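Local coordinates for Lmo0651 protein (Listeria monocytogenes serovar 1/2a, PDB 6EP3) that controls expression of the Listeria agr system and mediates virulence, probably by binding regulatory DNA as a GntR-family transcription factor with an FCD domain, at residues Arg176-Lys181 against Phe206-Ile211; Asn128-His133 against Asn168-Val173; Lys109-Met114 against Gln185-Leu190; His134-Cys139 against Lys181-Ile186. All coordinates share one frame; numbering follows the deposited sequence.

Interaction 1. Residues Arg176-Lys181 against Phe206-Ile211; sequences REWTNK and FAELTI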
# COMPACT_ATOMS: atom_id res chain seq x y z
N ARG B 176 -21.27 13.02 -12.99
CA ARG B 176 -20.11 12.93 -13.86
C ARG B 176 -19.65 14.31 -14.32
O ARG B 176 -18.45 14.61 -14.30
CB ARG B 176 -20.42 12.05 -15.08
CG ARG B 176 -20.51 10.58 -14.77
CD ARG B 176 -20.15 9.74 -15.98
NE ARG B 176 -20.86 10.16 -17.18
CZ ARG B 176 -22.05 9.68 -17.55
NH1 ARG B 176 -22.65 8.77 -16.80
NH2 ARG B 176 -22.62 10.10 -18.67
N GLU B 177 -20.60 15.15 -14.72
CA GLU B 177 -20.24 16.48 -15.21
C GLU B 177 -19.71 17.36 -14.09
O GLU B 177 -18.78 18.14 -14.30
CB GLU B 177 -21.45 17.14 -15.88
CG GLU B 177 -21.80 16.52 -17.22
CD GLU B 177 -23.04 17.13 -17.84
OE1 GLU B 177 -23.69 17.96 -17.17
OE2 GLU B 177 -23.34 16.79 -19.00
N TRP B 178 -20.26 17.22 -12.89
CA TRP B 178 -19.72 17.96 -11.75
C TRP B 178 -18.29 17.53 -11.45
O TRP B 178 -17.43 18.37 -11.19
CB TRP B 178 -20.62 17.76 -10.53
CG TRP B 178 -20.18 18.54 -9.35
CD1 TRP B 178 -20.56 19.81 -9.01
CD2 TRP B 178 -19.28 18.10 -8.32
NE1 TRP B 178 -19.94 20.19 -7.84
CE2 TRP B 178 -19.15 19.16 -7.40
CE3 TRP B 178 -18.57 16.92 -8.10
CZ2 TRP B 178 -18.35 19.07 -6.27
CZ3 TRP B 178 -17.77 16.83 -6.97
CH2 TRP B 178 -17.66 17.91 -6.08
N THR B 179 -18.02 16.22 -11.49
CA THR B 179 -16.67 15.74 -11.24
C THR B 179 -15.71 16.22 -12.33
O THR B 179 -14.56 16.58 -12.03
CB THR B 179 -16.67 14.21 -11.14
OG1 THR B 179 -17.66 13.79 -10.20
CG2 THR B 179 -15.31 13.70 -10.70
N ASN B 180 -16.15 16.23 -13.58
CA ASN B 180 -15.31 16.75 -14.66
C ASN B 180 -15.01 18.23 -14.45
O ASN B 180 -13.87 18.68 -14.64
CB ASN B 180 -15.98 16.53 -16.01
CG ASN B 180 -16.15 15.05 -16.35
OD1 ASN B 180 -15.61 14.18 -15.67
ND2 ASN B 180 -16.88 14.78 -17.43
N LYS B 181 -16.02 19.01 -14.07
CA LYS B 181 -15.81 20.43 -13.81
C LYS B 181 -14.84 20.64 -12.66
O LYS B 181 -13.98 21.52 -12.71
CB LYS B 181 -17.15 21.12 -13.51
CG LYS B 181 -17.01 22.52 -12.94
CD LYS B 181 -18.36 23.21 -12.77
CE LYS B 181 -19.15 22.61 -11.62
NZ LYS B 181 -20.53 23.17 -11.54
N PHE B 206 -13.66 15.54 -2.90
CA PHE B 206 -13.71 14.30 -2.14
C PHE B 206 -14.88 14.30 -1.16
O PHE B 206 -15.52 13.27 -0.97
CB PHE B 206 -12.38 14.08 -1.42
CG PHE B 206 -11.34 13.42 -2.26
CD1 PHE B 206 -11.32 12.04 -2.43
CD2 PHE B 206 -10.38 14.18 -2.92
CE1 PHE B 206 -10.36 11.44 -3.21
CE2 PHE B 206 -9.42 13.57 -3.71
CZ PHE B 206 -9.41 12.20 -3.85
N ALA B 207 -15.18 15.45 -0.56
CA ALA B 207 -16.31 15.51 0.38
C ALA B 207 -17.63 15.24 -0.33
O ALA B 207 -18.48 14.50 0.18
CB ALA B 207 -16.34 16.87 1.07
N GLU B 208 -17.81 15.83 -1.51
CA GLU B 208 -19.05 15.60 -2.24
C GLU B 208 -19.14 14.15 -2.71
O GLU B 208 -20.22 13.54 -2.66
CB GLU B 208 -19.15 16.56 -3.42
CG GLU B 208 -20.39 16.36 -4.28
CD GLU B 208 -21.68 16.54 -3.49
OE1 GLU B 208 -21.70 17.37 -2.56
OE2 GLU B 208 -22.67 15.85 -3.81
N LEU B 209 -18.03 13.56 -3.14
CA LEU B 209 -18.10 12.16 -3.56
C LEU B 209 -18.31 11.22 -2.37
O LEU B 209 -18.94 10.17 -2.53
CB LEU B 209 -16.85 11.77 -4.34
CG LEU B 209 -16.65 12.53 -5.65
CD1 LEU B 209 -15.27 12.29 -6.23
CD2 LEU B 209 -17.73 12.13 -6.64
N THR B 210 -17.85 11.61 -1.18
CA THR B 210 -18.15 10.84 0.02
C THR B 210 -19.63 10.90 0.35
O THR B 210 -20.26 9.88 0.68
CB THR B 210 -17.32 11.37 1.20
OG1 THR B 210 -15.92 11.18 0.93
CG2 THR B 210 -17.69 10.67 2.49
N ILE B 211 -20.21 12.10 0.28
CA ILE B 211 -21.65 12.24 0.47
C ILE B 211 -22.40 11.36 -0.51
O ILE B 211 -23.34 10.64 -0.14
CB ILE B 211 -22.06 13.72 0.33
CG1 ILE B 211 -21.85 14.46 1.64
CG2 ILE B 211 -23.52 13.82 -0.09
CD1 ILE B 211 -22.86 14.10 2.71

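Interaction 2. Residues Asn128-His133 against Asn168-Val173; sequences NYFDAH and NMFKSV. With EDO (1,2-ethanediol), chain N; EDO (1,2-ethanediol), chain L.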
# COMPACT_ATOMS: atom_id res chain seq x y z
N ASN B 128 -14.69 2.98 -18.45
CA ASN B 128 -13.57 3.81 -18.87
C ASN B 128 -13.60 5.17 -18.18
O ASN B 128 -12.53 5.72 -17.88
CB ASN B 128 -13.58 3.97 -20.38
CG ASN B 128 -13.01 2.75 -21.08
OD1 ASN B 128 -12.00 2.19 -20.64
ND2 ASN B 128 -13.63 2.35 -22.18
N TYR B 129 -14.78 5.70 -17.87
CA TYR B 129 -14.85 6.95 -17.12
C TYR B 129 -14.32 6.77 -15.70
O TYR B 129 -13.61 7.64 -15.18
CB TYR B 129 -16.28 7.49 -17.09
CG TYR B 129 -16.41 8.75 -16.28
CD1 TYR B 129 -16.07 9.99 -16.81
CD2 TYR B 129 -16.84 8.70 -14.96
CE1 TYR B 129 -16.18 11.14 -16.06
CE2 TYR B 129 -16.95 9.85 -14.20
CZ TYR B 129 -16.61 11.06 -14.75
OH TYR B 129 -16.73 12.20 -13.99
N PHE B 130 -14.69 5.67 -15.04
CA PHE B 130 -14.14 5.37 -13.72
C PHE B 130 -12.62 5.26 -13.77
O PHE B 130 -11.91 5.86 -12.95
CB PHE B 130 -14.76 4.06 -13.20
CG PHE B 130 -14.83 3.97 -11.69
CD1 PHE B 130 -15.14 5.07 -10.92
CD2 PHE B 130 -14.63 2.75 -11.06
CE1 PHE B 130 -15.22 4.97 -9.53
CE2 PHE B 130 -14.70 2.64 -9.68
CZ PHE B 130 -15.00 3.75 -8.92
N ASP B 131 -12.11 4.52 -14.75
CA ASP B 131 -10.66 4.37 -14.90
C ASP B 131 -9.99 5.72 -15.16
O ASP B 131 -8.91 5.99 -14.62
CB ASP B 131 -10.35 3.41 -16.05
CG ASP B 131 -10.72 1.98 -15.73
OD1 ASP B 131 -11.00 1.68 -14.55
OD2 ASP B 131 -10.76 1.16 -16.67
N ALA B 132 -10.62 6.59 -15.96
CA ALA B 132 -10.03 7.88 -16.28
C ALA B 132 -10.03 8.81 -15.08
O ALA B 132 -9.07 9.56 -14.86
CB ALA B 132 -10.79 8.51 -17.46
N HIS B 133 -11.11 8.80 -14.30
CA HIS B 133 -11.14 9.52 -13.03
C HIS B 133 -10.01 9.05 -12.12
O HIS B 133 -9.30 9.87 -11.51
CB HIS B 133 -12.51 9.30 -12.38
CG HIS B 133 -12.66 9.88 -11.01
ND1 HIS B 133 -12.35 11.19 -10.71
CD2 HIS B 133 -13.09 9.32 -9.86
CE1 HIS B 133 -12.58 11.41 -9.43
NE2 HIS B 133 -13.03 10.30 -8.89
N ASN B 168 -21.38 3.04 -9.58
CA ASN B 168 -22.79 3.35 -9.83
C ASN B 168 -23.09 4.83 -9.60
O ASN B 168 -24.01 5.37 -10.22
CB ASN B 168 -23.68 2.48 -8.95
CG ASN B 168 -23.59 1.01 -9.31
OD1 ASN B 168 -22.92 0.63 -10.27
ND2 ASN B 168 -24.26 0.16 -8.53
N MET B 169 -22.34 5.48 -8.72
CA MET B 169 -22.48 6.91 -8.50
C MET B 169 -22.36 7.69 -9.80
O MET B 169 -23.07 8.67 -10.03
CB MET B 169 -21.42 7.36 -7.49
CG MET B 169 -21.31 8.84 -7.23
SD MET B 169 -19.86 9.15 -6.20
CE MET B 169 -18.71 7.96 -6.84
N PHE B 170 -21.47 7.25 -10.69
CA PHE B 170 -21.25 7.94 -11.95
C PHE B 170 -22.24 7.51 -13.04
O PHE B 170 -22.08 7.91 -14.19
CB PHE B 170 -19.81 7.72 -12.42
CG PHE B 170 -18.79 8.27 -11.47
CD1 PHE B 170 -18.74 9.63 -11.20
CD2 PHE B 170 -17.89 7.43 -10.82
CE1 PHE B 170 -17.81 10.15 -10.33
CE2 PHE B 170 -16.96 7.95 -9.94
CZ PHE B 170 -16.91 9.31 -9.69
N LYS B 171 -23.27 6.74 -12.69
CA LYS B 171 -24.38 6.57 -13.62
C LYS B 171 -25.15 7.87 -13.81
O LYS B 171 -25.85 8.02 -14.81
CB LYS B 171 -25.33 5.47 -13.12
CG LYS B 171 -24.72 4.07 -13.15
CD LYS B 171 -25.71 3.01 -12.69
CE LYS B 171 -25.10 1.62 -12.82
NZ LYS B 171 -25.99 0.57 -12.24
N SER B 172 -25.03 8.80 -12.87
CA SER B 172 -25.65 10.11 -12.99
C SER B 172 -24.79 11.01 -13.86
O SER B 172 -23.62 11.27 -13.54
CB SER B 172 -25.85 10.74 -11.61
OG SER B 172 -25.89 12.15 -11.71
N VAL B 173 -25.36 11.48 -14.97
CA VAL B 173 -24.67 12.43 -15.82
C VAL B 173 -24.34 13.70 -15.05
O VAL B 173 -23.29 14.32 -15.27
CB VAL B 173 -25.53 12.73 -17.07
CG1 VAL B 173 -25.04 14.00 -17.78
CG2 VAL B 173 -25.55 11.53 -18.01
C1 EDO N . -29.18 11.43 -14.94
O1 EDO N . -27.86 11.11 -15.38
C2 EDO N . -29.11 12.08 -13.56
O2 EDO N . -28.34 13.28 -13.65
C1 EDO L . -12.59 8.42 -6.18
O1 EDO L . -13.88 8.96 -6.49
C2 EDO L . -12.76 6.96 -5.78
O2 EDO L . -13.38 6.25 -6.86

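Interaction 3. Residues Lys109-Met114 against Gln185-Leu190; sequences KLYARM and QIYELL. With SO4 (sulfate ion), chain O.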
# COMPACT_ATOMS: atom_id res chain seq x y z
N LYS B 109 -0.06 16.34 -18.99
CA LYS B 109 -0.60 15.01 -18.77
C LYS B 109 -1.89 15.08 -17.97
O LYS B 109 -2.85 14.35 -18.26
CB LYS B 109 0.43 14.13 -18.06
CG LYS B 109 0.14 12.64 -18.14
CD LYS B 109 1.26 11.82 -17.53
CE LYS B 109 1.38 12.08 -16.03
NZ LYS B 109 2.30 11.12 -15.35
N LEU B 110 -1.94 15.95 -16.96
CA LEU B 110 -3.15 16.09 -16.16
C LEU B 110 -4.31 16.60 -17.02
O LEU B 110 -5.44 16.13 -16.89
CB LEU B 110 -2.89 17.03 -14.99
CG LEU B 110 -3.96 17.12 -13.89
CD1 LEU B 110 -3.95 15.86 -13.04
CD2 LEU B 110 -3.71 18.35 -13.05
N TYR B 111 -4.03 17.58 -17.88
CA TYR B 111 -5.06 18.07 -18.79
C TYR B 111 -5.56 16.96 -19.70
O TYR B 111 -6.77 16.83 -19.92
CB TYR B 111 -4.51 19.24 -19.60
CG TYR B 111 -5.53 19.95 -20.45
CD1 TYR B 111 -6.42 20.85 -19.89
CD2 TYR B 111 -5.58 19.75 -21.82
CE1 TYR B 111 -7.35 21.52 -20.67
CE2 TYR B 111 -6.50 20.41 -22.61
CZ TYR B 111 -7.39 21.29 -22.03
OH TYR B 111 -8.31 21.95 -22.80
N ALA B 112 -4.64 16.14 -20.21
CA ALA B 112 -5.06 15.02 -21.05
C ALA B 112 -5.94 14.04 -20.29
O ALA B 112 -6.93 13.53 -20.83
CB ALA B 112 -3.83 14.30 -21.62
N ARG B 113 -5.61 13.77 -19.02
CA ARG B 113 -6.42 12.85 -18.22
C ARG B 113 -7.81 13.41 -17.94
O ARG B 113 -8.81 12.70 -18.03
CB ARG B 113 -5.71 12.52 -16.90
CG ARG B 113 -4.28 12.00 -17.03
CD ARG B 113 -4.23 10.48 -16.98
NE ARG B 113 -2.92 9.95 -17.35
CZ ARG B 113 -2.07 9.41 -16.48
NH1 ARG B 113 -2.38 9.31 -15.19
NH2 ARG B 113 -0.90 8.95 -16.90
N MET B 114 -7.88 14.70 -17.59
CA MET B 114 -9.17 15.35 -17.40
C MET B 114 -10.00 15.30 -18.68
O MET B 114 -11.21 15.07 -18.65
CB MET B 114 -8.97 16.79 -16.94
CG MET B 114 -10.25 17.57 -16.70
SD MET B 114 -10.85 18.40 -18.19
CE MET B 114 -9.37 19.24 -18.74
N GLN B 185 -11.27 22.50 -12.76
CA GLN B 185 -10.97 23.59 -11.83
C GLN B 185 -9.66 23.33 -11.11
O GLN B 185 -8.85 24.25 -10.91
CB GLN B 185 -12.11 23.72 -10.82
CG GLN B 185 -13.18 24.73 -11.18
CD GLN B 185 -14.36 24.68 -10.22
OE1 GLN B 185 -14.21 24.31 -9.05
NE2 GLN B 185 -15.53 25.05 -10.71
N ILE B 186 -9.43 22.09 -10.70
CA ILE B 186 -8.17 21.73 -10.04
C ILE B 186 -7.00 21.96 -10.99
O ILE B 186 -5.98 22.55 -10.61
CB ILE B 186 -8.23 20.28 -9.53
CG1 ILE B 186 -9.16 20.18 -8.32
CG2 ILE B 186 -6.84 19.78 -9.16
CD1 ILE B 186 -9.76 18.81 -8.12
N TYR B 187 -7.13 21.49 -12.23
CA TYR B 187 -6.08 21.71 -13.22
C TYR B 187 -5.79 23.19 -13.39
O TYR B 187 -4.63 23.62 -13.45
CB TYR B 187 -6.47 21.08 -14.56
CG TYR B 187 -5.67 21.67 -15.71
CD1 TYR B 187 -4.38 21.24 -15.97
CD2 TYR B 187 -6.20 22.67 -16.52
CE1 TYR B 187 -3.63 21.77 -17.00
CE2 TYR B 187 -5.46 23.22 -17.55
CZ TYR B 187 -4.18 22.76 -17.79
OH TYR B 187 -3.44 23.29 -18.82
N GLU B 188 -6.85 24.00 -13.51
CA GLU B 188 -6.67 25.42 -13.78
C GLU B 188 -6.03 26.13 -12.59
O GLU B 188 -5.14 26.97 -12.77
CB GLU B 188 -8.01 26.07 -14.12
CG GLU B 188 -8.45 25.85 -15.56
CD GLU B 188 -9.77 26.52 -15.88
OE1 GLU B 188 -10.20 27.41 -15.12
OE2 GLU B 188 -10.39 26.13 -16.90
N LEU B 189 -6.46 25.81 -11.37
CA LEU B 189 -5.85 26.43 -10.20
C LEU B 189 -4.39 26.04 -10.09
O LEU B 189 -3.53 26.89 -9.81
CB LEU B 189 -6.62 26.05 -8.94
CG LEU B 189 -8.04 26.61 -8.87
CD1 LEU B 189 -8.80 25.96 -7.73
CD2 LEU B 189 -8.02 28.12 -8.71
N LEU B 190 -4.06 24.77 -10.37
CA LEU B 190 -2.66 24.36 -10.34
C LEU B 190 -1.86 25.11 -11.39
O LEU B 190 -0.75 25.59 -11.11
CB LEU B 190 -2.56 22.85 -10.56
CG LEU B 190 -2.99 21.97 -9.39
CD1 LEU B 190 -2.81 20.50 -9.75
CD2 LEU B 190 -2.21 22.31 -8.13
S SO4 O . 0.10 9.51 -20.74
O1 SO4 O . 1.37 10.10 -20.34
O2 SO4 O . 0.16 8.06 -20.55
O3 SO4 O . -0.16 9.82 -22.14
O4 SO4 O . -0.97 10.05 -19.91

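Interaction 4. Residues His134-Cys139 against Lys181-Ile186; sequences HRFILC and KKSNQI. With EDO (1,2-ethanediol), chain L.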
# COMPACT_ATOMS: atom_id res chain seq x y z
N HIS B 134 -9.81 7.74 -12.03
CA HIS B 134 -8.72 7.20 -11.22
C HIS B 134 -7.36 7.63 -11.75
O HIS B 134 -6.45 7.94 -10.97
CB HIS B 134 -8.82 5.67 -11.18
CG HIS B 134 -10.01 5.17 -10.44
ND1 HIS B 134 -10.41 3.85 -10.46
CD2 HIS B 134 -10.90 5.81 -9.64
CE1 HIS B 134 -11.49 3.70 -9.72
NE2 HIS B 134 -11.81 4.87 -9.21
N ARG B 135 -7.19 7.68 -13.07
CA ARG B 135 -5.91 8.08 -13.65
C ARG B 135 -5.64 9.57 -13.43
O ARG B 135 -4.48 9.97 -13.24
CB ARG B 135 -5.85 7.74 -15.13
CG ARG B 135 -5.96 6.25 -15.45
CD ARG B 135 -4.72 5.73 -16.16
NE ARG B 135 -4.73 6.06 -17.59
CZ ARG B 135 -3.63 6.30 -18.30
NH1 ARG B 135 -2.44 6.26 -17.73
NH2 ARG B 135 -3.73 6.59 -19.59
N PHE B 136 -6.68 10.40 -13.46
CA PHE B 136 -6.52 11.80 -13.08
C PHE B 136 -6.04 11.93 -11.63
O PHE B 136 -5.11 12.69 -11.33
CB PHE B 136 -7.85 12.53 -13.28
CG PHE B 136 -7.83 13.98 -12.87
CD1 PHE B 136 -7.42 14.95 -13.77
CD2 PHE B 136 -8.22 14.36 -11.60
CE1 PHE B 136 -7.39 16.28 -13.39
CE2 PHE B 136 -8.19 15.69 -11.22
CZ PHE B 136 -7.78 16.65 -12.12
N ILE B 137 -6.67 11.18 -10.73
CA ILE B 137 -6.22 11.20 -9.33
C ILE B 137 -4.78 10.70 -9.23
O ILE B 137 -3.96 11.25 -8.47
CB ILE B 137 -7.18 10.38 -8.45
CG1 ILE B 137 -8.55 11.06 -8.41
CG2 ILE B 137 -6.61 10.21 -7.05
CD1 ILE B 137 -9.62 10.25 -7.69
N LEU B 138 -4.43 9.67 -10.00
CA LEU B 138 -3.08 9.12 -9.96
C LEU B 138 -2.05 10.12 -10.46
O LEU B 138 -0.93 10.17 -9.96
CB LEU B 138 -2.99 7.84 -10.79
CG LEU B 138 -3.63 6.57 -10.24
CD1 LEU B 138 -3.52 5.44 -11.26
CD2 LEU B 138 -2.99 6.17 -8.92
N CYS B 139 -2.42 10.92 -11.46
CA CYS B 139 -1.53 11.97 -11.95
C CYS B 139 -1.29 13.02 -10.88
O CYS B 139 -0.16 13.47 -10.64
CB CYS B 139 -2.13 12.58 -13.22
SG CYS B 139 -1.04 13.68 -14.09
N LYS B 181 -16.02 19.01 -14.07
CA LYS B 181 -15.81 20.43 -13.81
C LYS B 181 -14.84 20.64 -12.66
O LYS B 181 -13.98 21.52 -12.71
CB LYS B 181 -17.15 21.12 -13.51
CG LYS B 181 -17.01 22.52 -12.94
CD LYS B 181 -18.36 23.21 -12.77
CE LYS B 181 -19.15 22.61 -11.62
NZ LYS B 181 -20.53 23.17 -11.54
N LYS B 182 -14.96 19.83 -11.60
CA LYS B 182 -14.04 19.95 -10.47
C LYS B 182 -12.62 19.60 -10.88
O LYS B 182 -11.67 20.27 -10.47
CB LYS B 182 -14.51 19.04 -9.33
CG LYS B 182 -15.54 19.68 -8.42
CD LYS B 182 -14.93 20.78 -7.57
CE LYS B 182 -15.99 21.60 -6.87
NZ LYS B 182 -16.85 22.34 -7.84
N SER B 183 -12.46 18.56 -11.70
CA SER B 183 -11.13 18.18 -12.18
C SER B 183 -10.52 19.30 -13.01
O SER B 183 -9.33 19.62 -12.86
CB SER B 183 -11.23 16.90 -13.00
OG SER B 183 -11.99 15.92 -12.31
N ASN B 184 -11.32 19.93 -13.88
CA ASN B 184 -10.81 21.04 -14.67
C ASN B 184 -10.47 22.24 -13.79
O ASN B 184 -9.47 22.93 -14.04
CB ASN B 184 -11.83 21.45 -15.73
CG ASN B 184 -11.36 22.62 -16.54
OD1 ASN B 184 -10.49 22.49 -17.41
ND2 ASN B 184 -11.92 23.80 -16.27
N GLN B 185 -11.27 22.50 -12.76
CA GLN B 185 -10.97 23.59 -11.83
C GLN B 185 -9.66 23.33 -11.11
O GLN B 185 -8.85 24.25 -10.91
CB GLN B 185 -12.11 23.72 -10.82
CG GLN B 185 -13.18 24.73 -11.18
CD GLN B 185 -14.36 24.68 -10.22
OE1 GLN B 185 -14.21 24.31 -9.05
NE2 GLN B 185 -15.53 25.05 -10.71
N ILE B 186 -9.43 22.09 -10.70
CA ILE B 186 -8.17 21.73 -10.04
C ILE B 186 -7.00 21.96 -10.99
O ILE B 186 -5.98 22.55 -10.61
CB ILE B 186 -8.23 20.28 -9.53
CG1 ILE B 186 -9.16 20.18 -8.32
CG2 ILE B 186 -6.84 19.78 -9.16
CD1 ILE B 186 -9.76 18.81 -8.12
C1 EDO L . -12.59 8.42 -6.18
O1 EDO L . -13.88 8.96 -6.49
C2 EDO L . -12.76 6.96 -5.78
O2 EDO L . -13.38 6.25 -6.86

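Interaction 1. Residues Arg176-Lys181 against Phe206-Ile211
Glu208 lies over one face of the Trp178 indole, and its aliphatic half makes the closest approach between these two helical segments of the FCD domain. At the start of the chain, Glu208 CB sits 3.3 Å from Trp178 CH2, a tight carbon-carbon contact, and somewhat farther from CZ3 of the same ring. One bond on, CG continues across that face, 3.6 Å above the plane and offset toward the rim. Its 3.9 Å separation from the centroid of the Trp178 six-membered ring, 21° off the normal, satisfies the geometry of a CH-pi contact. The bend at chi2 (60°) then turns the carboxylate away from the indole, leaving the two planes 68° apart. At the tip, Glu208 OE2 bonds to Gln212 NE2, one turn further along its own helix.

A second, smaller contact lies beside the first. Leu209 CD2 reaches Thr179 OG1 at 3.9 Å, the two side chains meeting at about a right angle. This is packing, because Thr179 OG1 is engaged with the backbone oxygen of Ile175. Leu209 also touches Met169 and His133, which carries the contact into the domain interior.

The Glu208 carboxylate and the Thr179 hydroxyl each bond within their own helix, and what meets across the gap is almost wholly apolar. The join between helices 173-192 and 195-219 therefore rests here on dispersion and CH-pi attraction, without a polar bond to fix its direction.

Interaction 2. Residues Asn128-His133 against Asn168-Val173
Phe170 pushes its ring into an aromatic cluster with Tyr129, Phe130 and His133, anchoring the loop before helix 173-192 to helix 126-142 of the FCD domain. Tyr129 presents its edge to a face of Phe170: CE2 of the tyrosine stands 3.5 Å from Phe170 CD1, the centroids are 5.2 Å apart and the planes are inclined at 69°. Phe130 meets the phenylalanine differently, rim to rim, with Phe130 CE1 3.5 Å from Phe170 CE2. Toward His133 the roles reverse, since Phe170 now offers its edge to the imidazole face in an offset edge-to-face pair, CZ lying 3.8 Å from His133 CD2. The Phe170 side chain leaves the backbone toward the helix, and chi1 of -62° sets the ring where it can reach all three partners.

In the second shell, the Tyr129 hydroxyl bonds to Asn180 OD1 and the Phe170 carbonyl accepts from Arg176 NH1, so both aromatic residues are tied to helix 173-192. Ser172 caps the start of that helix through a bond from Ile175 N to its OG. Beyond Phe130 and His133 lies an ethanediol, probably from the crystallisation liquor, which also bonds to Tyr80 OH. His133 NE2 meets its O1 at 2.9 Å in the imidazole plane.

Interaction 3. Residues Lys109-Met114 against Gln185-Leu190
One face of the Tyr187 ring is covered by Tyr111, whose CD1 stands 3.4 Å above the plane and offset toward the rim, while Leu110 CD2 approaches the edge of the same ring. The two tyrosine rings are inclined at 48° with centroids 5.0 Å apart, so the pair is neither a parallel stack nor a T-shape. A first torsion of -173° swings the Tyr111 ring off the side of its helix and across one face of Tyr187; Tyr111 CB adds a CH-pi contact, 4.1 Å from the Tyr187 centroid.

Deeper in, Leu110 CD2 also meets Leu190 CD1 at 4.0 Å, the two side chains crossing at about a right angle. Leu110 rests on Phe136 and Cys139 of helix 126-142 as well, which extends the apolar layer to a third helix. The segment axes approach to 10.2 Å and run at 164°, so the two segments pack as a nearly antiparallel pair.

On another side of helix 107-123, Arg113 NE and NH2 each donate to O4 of a sulfate, probably from the crystallisation liquor, at 3.2 Å from O4 in both cases. O4 lies in the guanidinium plane, at the edge that carries NE and NH2, and accepts from both, while NH1 bonds to the Arg135 carbonyl.

The contact between the helices is thus apolar and aromatic, with partly exposed tyrosines at its outer side and buried leucines within, while Arg113 spends its bonds on the sulfate and on Arg135 O.

Interaction 4. Residues His134-Cys139 against Lys181-Ile186
Segments 134-139 and 181-186, on helices 126-142 and 173-192, are nearest at Phe136 and Ser183, whose CA atoms are 7.9 Å apart. This is buried helix-helix packing within the FCD domain, made by a large ring set against a small residue. Phe136 keeps CG anti to its backbone nitrogen (chi1 178°), which directs the ring at the other helix. Ser183 CB lies over one face, 3.8 Å from the ring centroid and 21° off the normal, a CH-pi contact. The far end of the ring presses on the backbone too: Phe136 CZ is 3.4 Å from Ser183 O. Ile186 adds a looser touch, its CG2 4.4 Å from Phe136 CZ.

The serine hydroxyl bonds to Thr179 O within its own helix, and the nearer approach to the ring is made by CB. Met117 of helix 107-123 touches both Phe136 and Ser183.

On its other flank, segment 134-139 faces helices 147-163 and 77-101. His134 stacks on Phe157, and the ethanediol that binds His133 is also held here: His134 NE2 lies 3.1 Å from its O2, in a bond whose donor could be either, and Ile137 CD1 packs 3.8 Å from its C1.

Overall arrangement
From the N terminus, helix 107-123 opens interaction 3, and helix 126-142 then opens interaction 2 and, immediately after it, interaction 4. Interaction 2 closes first, at the loop before helix 173-192, so it is nested in the long loop closed by interaction 3 and crosses interaction 4. Helix 173-192 next opens interaction 1 and, further along, closes interactions 4 and 3, which share Gln185 and Ile186. Interaction 1 closes last, on helix 195-219; it crosses both interactions 3 and 4 and follows interaction 2 in series. Helix 173-192 thus serves three contacts, joining helices 107-123, 126-142 and 195-219 of the FCD domain.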